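Local coordinates for putative glucarate dehydratase (Pseudomonas fluorescens, PDB 4IT1), which probably catalyses the magnesium-dependent dehydration of D-glucarate to 5-dehydro-4-deoxy-D-glucarate, at residues Asp162-Ser167 against Ala353-Ala358; Thr370-Gln375 against Leu387-Gly392. All blocks are in the same frame, centred on the assembly; numbering follows the deposited sequence.

Contact 1 (Asp162-Ser167 against Ala353-Ala358); sequences DEVPFS and AMAHVA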
ATOM      1  N   ASP A 162      -9.714  11.858  14.353  1.00 70.92           N
ATOM      2  CA  ASP A 162     -10.465  11.116  15.370  0.50 72.50           C
ATOM      3  C   ASP A 162     -11.958  11.104  15.046  1.00 70.46           C
ATOM      4  O   ASP A 162     -12.762  10.473  15.743  1.00 71.21           O
ATOM      5  CB  ASP A 162     -10.212  11.694  16.774  0.50 70.20           C
ATOM      6  CG  ASP A 162     -10.446  13.199  16.852  0.50 66.25           C
ATOM      7  OD1 ASP A 162     -11.401  13.701  16.225  0.50 61.28           O
ATOM      8  OD2 ASP A 162      -9.670  13.883  17.555  0.50 72.39           O
ATOM      9  N   GLU A 163     -12.319  11.826  13.988  1.00 69.69           N
ATOM     10  CA  GLU A 163     -13.689  11.908  13.511  1.00 65.53           C
ATOM     11  C   GLU A 163     -13.706  11.806  11.988  1.00 66.40           C
ATOM     12  O   GLU A 163     -12.916  12.468  11.307  1.00 60.66           O
ATOM     13  CB  GLU A 163     -14.324  13.220  13.951  1.00 68.85           C
ATOM     14  CG  GLU A 163     -14.644  13.281  15.433  1.00 88.68           C
ATOM     15  CD  GLU A 163     -15.573  14.425  15.782  1.00100.60           C
ATOM     16  OE1 GLU A 163     -15.853  15.266  14.900  1.00100.40           O
ATOM     17  OE2 GLU A 163     -16.027  14.481  16.944  1.00102.70           O
ATOM     18  N   VAL A 164     -14.606  10.975  11.464  1.00 64.92           N
ATOM     19  CA  VAL A 164     -14.730  10.751  10.020  1.00 57.82           C
ATOM     20  C   VAL A 164     -16.057  11.308   9.516  1.00 55.48           C
ATOM     21  O   VAL A 164     -17.119  10.834   9.926  1.00 53.75           O
ATOM     22  CB  VAL A 164     -14.622   9.253   9.661  1.00 59.79           C
ATOM     23  CG1 VAL A 164     -14.803   9.048   8.162  1.00 68.13           C
ATOM     24  CG2 VAL A 164     -13.282   8.683  10.115  1.00 64.76           C
ATOM     25  N   PRO A 165     -16.004  12.322   8.632  1.00 51.01           N
ATOM     26  CA  PRO A 165     -17.243  12.943   8.142  1.00 52.31           C
ATOM     27  C   PRO A 165     -18.016  12.034   7.174  1.00 62.03           C
ATOM     28  O   PRO A 165     -17.425  11.155   6.539  1.00 57.30           O
ATOM     29  CB  PRO A 165     -16.753  14.213   7.431  1.00 56.22           C
ATOM     30  CG  PRO A 165     -15.340  13.918   7.037  1.00 58.24           C
ATOM     31  CD  PRO A 165     -14.798  12.909   8.019  1.00 52.06           C
ATOM     32  N   PHE A 166     -19.329  12.240   7.096  1.00 60.32           N
ATOM     33  CA  PHE A 166     -20.204  11.468   6.222  1.00 56.59           C
ATOM     34  C   PHE A 166     -21.268  12.373   5.659  1.00 57.30           C
ATOM     35  O   PHE A 166     -21.566  13.419   6.235  1.00 68.59           O
ATOM     36  CB  PHE A 166     -20.881  10.333   6.986  1.00 51.56           C
ATOM     37  CG  PHE A 166     -20.027   9.114   7.146  1.00 54.73           C
ATOM     38  CD1 PHE A 166     -20.047   8.105   6.188  1.00 55.51           C
ATOM     39  CD2 PHE A 166     -19.210   8.962   8.262  1.00 50.54           C
ATOM     40  CE1 PHE A 166     -19.270   6.968   6.342  1.00 47.14           C
ATOM     41  CE2 PHE A 166     -18.425   7.827   8.418  1.00 49.41           C
ATOM     42  CZ  PHE A 166     -18.454   6.829   7.454  1.00 54.96           C
ATOM     43  N   SER A 167     -21.850  11.969   4.536  1.00 55.55           N
ATOM     44  CA  SER A 167     -22.936  12.734   3.946  1.00 52.94           C
ATOM     45  C   SER A 167     -24.273  12.089   4.260  1.00 50.53           C
ATOM     46  O   SER A 167     -24.342  10.964   4.778  1.00 50.03           O
ATOM     47  CB  SER A 167     -22.746  12.892   2.431  1.00 56.29           C
ATOM     48  OG  SER A 167     -22.593  11.638   1.796  1.00 70.84           O
ATOM     49  N   ALA A 353     -15.203  -0.510  10.413  1.00 56.90           N
ATOM     50  CA  ALA A 353     -14.062  -0.925   9.595  1.00 53.44           C
ATOM     51  C   ALA A 353     -13.765   0.168   8.572  1.00 49.91           C
ATOM     52  O   ALA A 353     -12.626   0.614   8.429  1.00 52.86           O
ATOM     53  CB  ALA A 353     -14.350  -2.243   8.900  1.00 61.32           C
ATOM     54  N   MET A 354     -14.815   0.612   7.890  1.00 48.93           N
ATOM     55  CA  MET A 354     -14.723   1.729   6.974  1.00 51.96           C
ATOM     56  C   MET A 354     -14.148   2.974   7.672  1.00 63.94           C
ATOM     57  O   MET A 354     -13.186   3.564   7.175  1.00 54.93           O
ATOM     58  CB  MET A 354     -16.088   2.025   6.352  1.00 48.73           C
ATOM     59  CG  MET A 354     -16.066   3.195   5.381  1.00 52.53           C
ATOM     60  SD  MET A 354     -17.629   3.565   4.563  1.00 61.15           S
ATOM     61  CE  MET A 354     -18.787   3.457   5.927  1.00 60.33           C
ATOM     62  N   ALA A 355     -14.717   3.352   8.821  1.00 58.68           N
ATOM     63  CA  ALA A 355     -14.289   4.567   9.539  1.00 57.93           C
ATOM     64  C   ALA A 355     -12.820   4.518   9.952  1.00 53.91           C
ATOM     65  O   ALA A 355     -12.089   5.487   9.755  1.00 53.05           O
ATOM     66  CB  ALA A 355     -15.178   4.845  10.743  1.00 57.10           C
ATOM     67  N   HIS A 356     -12.396   3.380  10.495  1.00 47.31           N
ATOM     68  CA  HIS A 356     -11.015   3.182  10.908  1.00 49.06           C
ATOM     69  C   HIS A 356      -9.991   3.307   9.785  1.00 56.27           C
ATOM     70  O   HIS A 356      -8.945   3.922   9.981  1.00 58.71           O
ATOM     71  CB  HIS A 356     -10.848   1.858  11.657  1.00 58.74           C
ATOM     72  CG  HIS A 356     -11.181   1.950  13.112  1.00 74.07           C
ATOM     73  ND1 HIS A 356     -10.253   1.713  14.105  1.00 76.13           N
ATOM     74  CD2 HIS A 356     -12.335   2.277  13.744  1.00 63.65           C
ATOM     75  CE1 HIS A 356     -10.825   1.877  15.285  1.00 76.58           C
ATOM     76  NE2 HIS A 356     -12.086   2.220  15.094  1.00 66.23           N
ATOM     77  N   VAL A 357     -10.262   2.712   8.623  1.00 56.49           N
ATOM     78  CA  VAL A 357      -9.318   2.831   7.505  1.00 47.99           C
ATOM     79  C   VAL A 357      -9.384   4.252   6.968  1.00 48.65           C
ATOM     80  O   VAL A 357      -8.359   4.844   6.653  1.00 52.82           O
ATOM     81  CB  VAL A 357      -9.512   1.755   6.396  1.00 51.46           C
ATOM     82  CG1 VAL A 357     -10.834   1.922   5.668  1.00 41.28           C
ATOM     83  CG2 VAL A 357      -8.355   1.779   5.410  1.00 42.68           C
ATOM     84  N   ALA A 358     -10.593   4.802   6.911  1.00 45.71           N
ATOM     85  CA  ALA A 358     -10.795   6.204   6.577  1.00 50.92           C
ATOM     86  C   ALA A 358      -9.995   7.134   7.501  1.00 59.76           C
ATOM     87  O   ALA A 358      -9.600   8.234   7.099  1.00 57.03           O
ATOM     88  CB  ALA A 358     -12.275   6.541   6.640  1.00 42.19           C
TER
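Met354 O accepts Ala358 N at 2.9 Å, an ordinary bond of one helical turn, and the two residues so joined both meet the strand that carries Val164 and Phe166. No hydrogen bond passes between 162-167 and 353-358; the contact is apolar and buried. At one end the Met354 side chain runs out straight from the helix, CG anti to the backbone N (chi1 180°) and the next torsion also extended, then bends at chi3 (44°). This bend brings the methyl to the Phe166 ring, which comes to meet it from the opposite direction. Met354 CE lies near the ring plane, 3.6 Å from Phe166 CE1, and it touches CZ almost as closely. The sulfur follows at the same edge: Met354 SD is 5.4 Å from the centroid of the Phe166 ring and 84° off its normal, a Met-aromatic contact at the rim. At the other end Val164 splits its two methyls between successive turns. Val164 CG1 packs on Ala358 CB at 3.9 Å, while Val164 CG2 comes down on the backbone of the previous turn, 3.4 Å from Ala355 O. Ala355 CB is a looser neighbour, 4.3 Å from Val164 CG2. The small alanines let the backbone come close, with Val164 CA and Ala355 CA only 6.2 Å apart. This is strand-to-helix packing in the modified (beta/alpha)7-beta barrel of the mandelate racemase/muconate lactonizing enzyme family, between the strands and the helices outside them: helix 348-360, which follows strand 338-341, lies against strand 163-170. The antiparallel strand 393-395 pairs with 163-170, and its Val394 touches both Phe166 and Ala355, while His316 of helix 316-319 touches Met354.

Contact 2 (Thr370-Gln375 against Leu387-Gly392); sequences THYPWQ and LPIVDG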
ATOM      1  N   THR A 370     -22.571   6.488   3.376  1.00 52.21           N
ATOM      2  CA  THR A 370     -23.185   5.488   4.252  1.00 50.57           C
ATOM      3  C   THR A 370     -24.698   5.375   4.053  1.00 51.15           C
ATOM      4  O   THR A 370     -25.364   6.334   3.636  1.00 50.28           O
ATOM      5  CB  THR A 370     -22.842   5.735   5.741  1.00 54.26           C
ATOM      6  OG1 THR A 370     -23.088   4.541   6.497  1.00 53.61           O
ATOM      7  CG2 THR A 370     -23.663   6.899   6.325  1.00 55.49           C
ATOM      8  N   HIS A 371     -25.224   4.187   4.341  1.00 55.43           N
ATOM      9  CA  HIS A 371     -26.655   3.910   4.215  1.00 69.29           C
ATOM     10  C   HIS A 371     -27.342   3.962   5.583  1.00 64.26           C
ATOM     11  O   HIS A 371     -28.569   3.939   5.671  1.00 64.43           O
ATOM     12  CB  HIS A 371     -26.866   2.532   3.569  1.00 76.79           C
ATOM     13  CG  HIS A 371     -26.977   2.565   2.076  1.00 86.10           C
ATOM     14  ND1 HIS A 371     -26.056   3.198   1.270  1.00 85.02           N
ATOM     15  CD2 HIS A 371     -27.895   2.024   1.240  1.00 96.51           C
ATOM     16  CE1 HIS A 371     -26.408   3.059   0.005  1.00 80.12           C
ATOM     17  NE2 HIS A 371     -27.520   2.348  -0.041  1.00 94.84           N
ATOM     18  N   TYR A 372     -26.520   4.063   6.627  1.00 62.31           N
ATOM     19  CA  TYR A 372     -26.902   3.873   8.037  1.00 61.62           C
ATOM     20  C   TYR A 372     -28.191   4.536   8.534  1.00 53.68           C
ATOM     21  O   TYR A 372     -28.927   3.914   9.294  1.00 63.41           O
ATOM     22  CB  TYR A 372     -25.731   4.250   8.939  1.00 59.13           C
ATOM     23  CG  TYR A 372     -25.596   3.393  10.170  1.00 67.89           C
ATOM     24  CD1 TYR A 372     -25.297   2.029  10.071  1.00 61.58           C
ATOM     25  CD2 TYR A 372     -25.737   3.950  11.443  1.00 69.51           C
ATOM     26  CE1 TYR A 372     -25.161   1.244  11.206  1.00 64.40           C
ATOM     27  CE2 TYR A 372     -25.599   3.176  12.584  1.00 64.17           C
ATOM     28  CZ  TYR A 372     -25.313   1.829  12.465  1.00 64.76           C
ATOM     29  OH  TYR A 372     -25.178   1.074  13.608  1.00 59.09           O
ATOM     30  N   PRO A 373     -28.467   5.793   8.121  1.00 56.22           N
ATOM     31  CA  PRO A 373     -29.777   6.391   8.401  1.00 58.90           C
ATOM     32  C   PRO A 373     -31.000   5.553   7.996  1.00 70.37           C
ATOM     33  O   PRO A 373     -32.094   5.758   8.542  1.00 71.51           O
ATOM     34  CB  PRO A 373     -29.760   7.698   7.583  1.00 62.58           C
ATOM     35  CG  PRO A 373     -28.352   7.906   7.143  1.00 56.40           C
ATOM     36  CD  PRO A 373     -27.491   6.825   7.732  1.00 54.43           C
ATOM     37  N   TRP A 374     -30.824   4.634   7.048  1.00 68.37           N
ATOM     38  CA  TRP A 374     -31.947   3.839   6.532  1.00 57.28           C
ATOM     39  C   TRP A 374     -32.227   2.610   7.371  1.00 54.74           C
ATOM     40  O   TRP A 374     -33.378   2.180   7.468  1.00 54.95           O
ATOM     41  CB  TRP A 374     -31.725   3.461   5.064  1.00 51.91           C
ATOM     42  CG  TRP A 374     -31.708   4.664   4.194  1.00 43.75           C
ATOM     43  CD1 TRP A 374     -30.619   5.231   3.607  1.00 49.04           C
ATOM     44  CD2 TRP A 374     -32.830   5.487   3.847  1.00 42.28           C
ATOM     45  NE1 TRP A 374     -30.992   6.349   2.888  1.00 47.90           N
ATOM     46  CE2 TRP A 374     -32.345   6.525   3.018  1.00 47.22           C
ATOM     47  CE3 TRP A 374     -34.199   5.438   4.140  1.00 44.92           C
ATOM     48  CZ2 TRP A 374     -33.186   7.516   2.477  1.00 48.90           C
ATOM     49  CZ3 TRP A 374     -35.034   6.423   3.602  1.00 48.80           C
ATOM     50  CH2 TRP A 374     -34.520   7.452   2.787  1.00 45.42           C
ATOM     51  N   GLN A 375     -31.173   2.051   7.968  1.00 57.88           N
ATOM     52  CA  GLN A 375     -31.303   0.879   8.830  1.00 65.14           C
ATOM     53  C   GLN A 375     -32.187   1.183  10.035  1.00 71.50           C
ATOM     54  O   GLN A 375     -32.040   2.225  10.683  1.00 70.71           O
ATOM     55  CB  GLN A 375     -29.929   0.348   9.250  1.00 61.84           C
ATOM     56  CG  GLN A 375     -29.437  -0.831   8.419  1.00 89.11           C
ATOM     57  CD  GLN A 375     -29.625  -0.639   6.920  1.00 96.70           C
ATOM     58  OE1 GLN A 375     -30.541  -1.208   6.323  1.00106.46           O
ATOM     59  NE2 GLN A 375     -28.769   0.174   6.309  1.00 95.07           N
ATOM     60  N   LEU A 387     -25.164   2.695  16.208  1.00 71.34           N
ATOM     61  CA  LEU A 387     -24.026   3.562  16.482  1.00 61.83           C
ATOM     62  C   LEU A 387     -24.365   5.037  16.319  1.00 65.66           C
ATOM     63  O   LEU A 387     -25.217   5.391  15.496  1.00 64.24           O
ATOM     64  CB  LEU A 387     -22.865   3.198  15.562  1.00 63.64           C
ATOM     65  CG  LEU A 387     -21.754   2.337  16.161  1.00 71.97           C
ATOM     66  CD1 LEU A 387     -22.171   1.646  17.455  1.00 73.52           C
ATOM     67  CD2 LEU A 387     -21.260   1.342  15.121  1.00 54.47           C
ATOM     68  N   PRO A 388     -23.698   5.901  17.107  1.00 63.09           N
ATOM     69  CA  PRO A 388     -24.001   7.327  17.061  1.00 65.89           C
ATOM     70  C   PRO A 388     -23.311   8.013  15.893  1.00 60.34           C
ATOM     71  O   PRO A 388     -22.169   7.685  15.565  1.00 61.90           O
ATOM     72  CB  PRO A 388     -23.432   7.858  18.393  1.00 63.79           C
ATOM     73  CG  PRO A 388     -22.872   6.670  19.123  1.00 64.89           C
ATOM     74  CD  PRO A 388     -22.649   5.605  18.095  1.00 62.78           C
ATOM     75  N   ILE A 389     -24.013   8.946  15.264  1.00 57.40           N
ATOM     76  CA  ILE A 389     -23.399   9.839  14.290  1.00 67.27           C
ATOM     77  C   ILE A 389     -23.644  11.279  14.729  1.00 72.18           C
ATOM     78  O   ILE A 389     -24.735  11.838  14.532  1.00 63.22           O
ATOM     79  CB  ILE A 389     -23.901   9.591  12.847  1.00 67.71           C
ATOM     80  CG1 ILE A 389     -23.592   8.150  12.415  1.00 71.92           C
ATOM     81  CG2 ILE A 389     -23.256  10.584  11.889  1.00 64.03           C
ATOM     82  CD1 ILE A 389     -24.299   7.707  11.149  1.00 72.29           C
ATOM     83  N   VAL A 390     -22.615  11.861  15.337  1.00 74.70           N
ATOM     84  CA  VAL A 390     -22.715  13.193  15.912  1.00 74.08           C
ATOM     85  C   VAL A 390     -22.006  14.201  15.016  1.00 71.69           C
ATOM     86  O   VAL A 390     -20.820  14.043  14.706  1.00 66.99           O
ATOM     87  CB  VAL A 390     -22.106  13.269  17.331  1.00 82.77           C
ATOM     88  CG1 VAL A 390     -22.768  14.397  18.108  1.00 67.93           C
ATOM     89  CG2 VAL A 390     -22.228  11.938  18.075  1.00 70.47           C
ATOM     90  N   ASP A 391     -22.749  15.239  14.626  1.00 78.99           N
ATOM     91  CA  ASP A 391     -22.272  16.311  13.737  1.00 92.30           C
ATOM     92  C   ASP A 391     -21.851  15.782  12.361  1.00 96.35           C
ATOM     93  O   ASP A 391     -20.947  16.326  11.715  1.00 91.80           O
ATOM     94  CB  ASP A 391     -21.148  17.132  14.397  1.00 98.42           C
ATOM     95  CG  ASP A 391     -21.585  17.791  15.700  1.00104.61           C
ATOM     96  OD1 ASP A 391     -22.564  18.573  15.690  1.00 94.29           O
ATOM     97  OD2 ASP A 391     -20.937  17.530  16.738  1.00104.64           O
ATOM     98  N   GLY A 392     -22.535  14.729  11.917  1.00 91.15           N
ATOM     99  CA  GLY A 392     -22.237  14.075  10.649  1.00 80.10           C
ATOM    100  C   GLY A 392     -20.915  13.337  10.657  1.00 67.26           C
ATOM    101  O   GLY A 392     -20.260  13.229   9.622  1.00 78.26           O
TER
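Tyr372 OH receives the backbone N-H of Leu387 at 3.1 Å in a fairly straight bond (162° at the hydrogen), with the nitrogen in the plane of the ring at its edge. The same hydroxyl is also hydrogen-bonded to Glu380, which lies in the loop between the two segments, so two partners hold the end of the side chain. Leu387 reaches along the ring rim as well: its carbonyl oxygen lies near the ring plane, 3.7 Å from Tyr372 CE2, and Leu387 CB is 4.0 Å from that same CE2. The contact of Leu387 thus comes from CB and the backbone rather than from its methyls. Tyr372 has chi1 at -144°, well away from a staggered value, a turn that carries its ring across to 387-392. Ile389, by contrast, is regular: CG1 stands anti to the carbonyl carbon (chi1 -60°), and the extended second torsion sends CD1 obliquely to the ring, 4.0 Å from Tyr372 CD2. A phenylalanine in place of Tyr372 would keep the ring but would probably leave Leu387 N and Glu380 without their shared partner, freeing the ring end to shift. At the base of the side chain, Tyr372 N makes a weak bond to Thr370 OG1, which is also hydrogen-bonded to His346, and a short turn is closed by Trp374 N on His371 O at 2.7 Å. The contact is plain packing that folds on itself the long loop of the barrel domain joining helix 348-360 to strand 393-395, the strand antiparallel to 163-170. Helix 348-360 backs it, Leu351 touching Tyr372 and Met352 touching Leu387, while Ile389 rests on Tyr207 of helix 193-207.

How the contacts relate
Contact 1 and contact 2 follow one another along the chain, and their centres are about 11 Å apart. They meet at Phe166. Its backbone N lies 2.9 Å from Gly392 O, probably a hydrogen bond, which joins the strand of contact 1 to the end of 387-392; the ring atom Phe166 CD1 packs against Thr370 CB of contact 2 at 3.7 Å. Helix 348-360 serves both, forming one side of contact 1 and backing contact 2. Contact 1 is nearer the predicted proton acceptor His342: the Met354 side chain is about 5 Å from that of His342, the Tyr372 side chain about 12 Å. The bound magnesium is about 12 Å from the Met354 side chain.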